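Local coordinates for alpha-1,3-glucanase (PDB 7C7D), which hydrolyses alpha-1,3-glucan as a thermostable glycosidase of family GH87, its catalytic unit carrying a bound calcium ion, at residues Ser254-Val259 against Gly284-Lys289. Numbering follows the deposited sequence.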
loop_
_atom_site.group_PDB
_atom_site.type_symbol
_atom_site.label_atom_id
_atom_site.label_comp_id
_atom_site.label_asym_id
_atom_site.label_seq_id
_atom_site.Cartn_x
_atom_site.Cartn_y
_atom_site.Cartn_z
ATOM N N SER A 254 -25.344 -1.941 -6.175
ATOM C CA SER A 254 -25.241 -3.344 -6.533
ATOM C C SER A 254 -25.835 -3.518 -7.929
ATOM O O SER A 254 -26.360 -2.572 -8.526
ATOM C CB SER A 254 -25.914 -4.229 -5.478
ATOM O OG SER A 254 -27.304 -3.972 -5.440
ATOM N N GLY A 255 -25.771 -4.732 -8.464
ATOM C CA GLY A 255 -26.139 -4.880 -9.858
ATOM C C GLY A 255 -25.280 -4.072 -10.803
ATOM O O GLY A 255 -25.715 -3.748 -11.910
ATOM N N VAL A 256 -24.067 -3.718 -10.390
ATOM C CA VAL A 256 -23.134 -3.035 -11.277
ATOM C C VAL A 256 -22.536 -4.086 -12.208
ATOM O O VAL A 256 -21.725 -4.915 -11.789
ATOM C CB VAL A 256 -22.052 -2.280 -10.496
ATOM C CG1 VAL A 256 -21.191 -1.478 -11.449
ATOM C CG2 VAL A 256 -22.686 -1.355 -9.454
ATOM N N GLN A 257 -22.984 -4.080 -13.462
ATOM C CA GLN A 257 -22.494 -4.975 -14.497
ATOM C C GLN A 257 -22.724 -4.303 -15.839
ATOM O O GLN A 257 -23.582 -3.427 -15.969
ATOM C CB GLN A 257 -23.187 -6.346 -14.460
ATOM C CG GLN A 257 -24.714 -6.305 -14.564
ATOM C CD GLN A 257 -25.365 -7.659 -14.274
ATOM O OE1 GLN A 257 -24.882 -8.432 -13.437
ATOM N NE2 GLN A 257 -26.463 -7.950 -14.964
ATOM N N ASN A 258 -21.938 -4.714 -16.834
ATOM C CA ASN A 258 -22.136 -4.293 -18.222
ATOM C C ASN A 258 -22.216 -2.776 -18.348
ATOM O O ASN A 258 -23.131 -2.227 -18.964
ATOM C CB ASN A 258 -23.370 -4.955 -18.839
ATOM C CG ASN A 258 -23.280 -6.461 -18.844
ATOM O OD1 ASN A 258 -24.204 -7.153 -18.419
ATOM N ND2 ASN A 258 -22.166 -6.980 -19.332
ATOM N N VAL A 259 -21.250 -2.086 -17.746
ATOM C CA VAL A 259 -21.299 -0.633 -17.707
ATOM C C VAL A 259 -19.901 -0.095 -17.462
ATOM O O VAL A 259 -19.091 -0.710 -16.761
ATOM C CB VAL A 259 -22.311 -0.139 -16.640
ATOM C CG1 VAL A 259 -21.758 -0.348 -15.229
ATOM C CG2 VAL A 259 -22.685 1.318 -16.885
ATOM N N GLY A 284 -20.163 -8.841 -14.793
ATOM C CA GLY A 284 -18.863 -8.367 -15.214
ATOM C C GLY A 284 -18.949 -7.276 -16.259
ATOM O O GLY A 284 -19.973 -6.612 -16.445
ATOM N N HIS A 285 -17.828 -7.091 -16.955
ATOM C CA HIS A 285 -17.700 -6.028 -17.947
ATOM C C HIS A 285 -18.018 -4.674 -17.330
ATOM O O HIS A 285 -18.722 -3.842 -17.909
ATOM C CB HIS A 285 -18.496 -6.332 -19.215
ATOM C CG HIS A 285 -18.190 -7.684 -19.769
ATOM N ND1 HIS A 285 -17.078 -7.932 -20.543
ATOM C CD2 HIS A 285 -18.808 -8.877 -19.604
ATOM C CE1 HIS A 285 -17.044 -9.213 -20.865
ATOM N NE2 HIS A 285 -18.082 -9.809 -20.307
ATOM N N VAL A 286 -17.487 -4.477 -16.128
ATOM C CA VAL A 286 -17.567 -3.225 -15.395
ATOM C C VAL A 286 -16.242 -2.509 -15.580
ATOM O O VAL A 286 -15.178 -3.098 -15.366
ATOM C CB VAL A 286 -17.806 -3.485 -13.900
ATOM C CG1 VAL A 286 -17.771 -2.168 -13.138
ATOM C CG2 VAL A 286 -19.114 -4.224 -13.690
ATOM N N HIS A 287 -16.295 -1.240 -15.961
ATOM C CA HIS A 287 -15.087 -0.432 -16.078
ATOM C C HIS A 287 -15.266 0.840 -15.269
ATOM O O HIS A 287 -16.052 1.711 -15.646
ATOM C CB HIS A 287 -14.777 -0.157 -17.546
ATOM C CG HIS A 287 -14.729 -1.406 -18.358
ATOM N ND1 HIS A 287 -13.661 -2.277 -18.317
ATOM C CD2 HIS A 287 -15.644 -1.969 -19.182
ATOM C CE1 HIS A 287 -13.912 -3.310 -19.099
ATOM N NE2 HIS A 287 -15.108 -3.148 -19.635
ATOM N N LEU A 288 -14.555 0.936 -14.146
ATOM C CA LEU A 288 -14.573 2.129 -13.308
ATOM C C LEU A 288 -13.360 2.961 -13.689
ATOM O O LEU A 288 -12.229 2.465 -13.637
ATOM C CB LEU A 288 -14.537 1.748 -11.826
ATOM C CG LEU A 288 -15.580 0.732 -11.352
ATOM C CD1 LEU A 288 -15.438 0.454 -9.854
ATOM C CD2 LEU A 288 -16.984 1.220 -11.674
ATOM N N LYS A 289 -13.588 4.205 -14.109
ATOM C CA LYS A 289 -12.523 5.003 -14.708
ATOM C C LYS A 289 -12.604 6.460 -14.290
ATOM O O LYS A 289 -13.653 7.095 -14.432
ATOM C CB LYS A 289 -12.598 4.981 -16.245
ATOM C CG LYS A 289 -12.560 3.628 -16.914
ATOM C CD LYS A 289 -12.579 3.804 -18.428
ATOM C CE LYS A 289 -12.308 2.493 -19.138
ATOM N NZ LYS A 289 -12.471 2.596 -20.618
#
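N258 N donates to G284 O at 2.8 Å in the straightest of three backbone hydrogen bonds between 254-259 and 284-289, the donor standing almost head-on to the carbonyl. One residue further along, V259 N reaches H285 O at 3.1 Å, but this bond is bent to 139° at the hydrogen and its donor is tilted from the carbonyl plane. H287 N closes the series on V259 O at 3.0 Å, in the carbonyl plane, and V286 CA brings its hydrogen to the same oxygen in a CA-H...O contact. V259 and V286 thereby pair in parallel register, linking strand 259-263 to strand 286-289. Such in-register pairing of successive coils builds the right-handed parallel beta-helix of the pectate lyase-like fold, and the contact lies in its early coils. N258 and H285 continue the same register, both with positive phi; the N258 amide plane is turned only 15° from that of the H285 ring, with ND2 placed obliquely to the ring and 3.7 Å from H285 CB. On the interior side V256 and V286 meet at about a right angle, CG1 to CG1 at 3.9 Å. V286 CG2, turned back beside its own backbone N, tucks against Q257 CA and V256 O, an oxygen hydrogen-bonded to S282 OG. Replacing V286 by an alanine removes both methyl branches and is likely to open a gap beside Q257 CA and leave V256 CG1 without its apolar partner across the contact. I277 packs on V256 and L288, extending this apolar layer to strand 277-279.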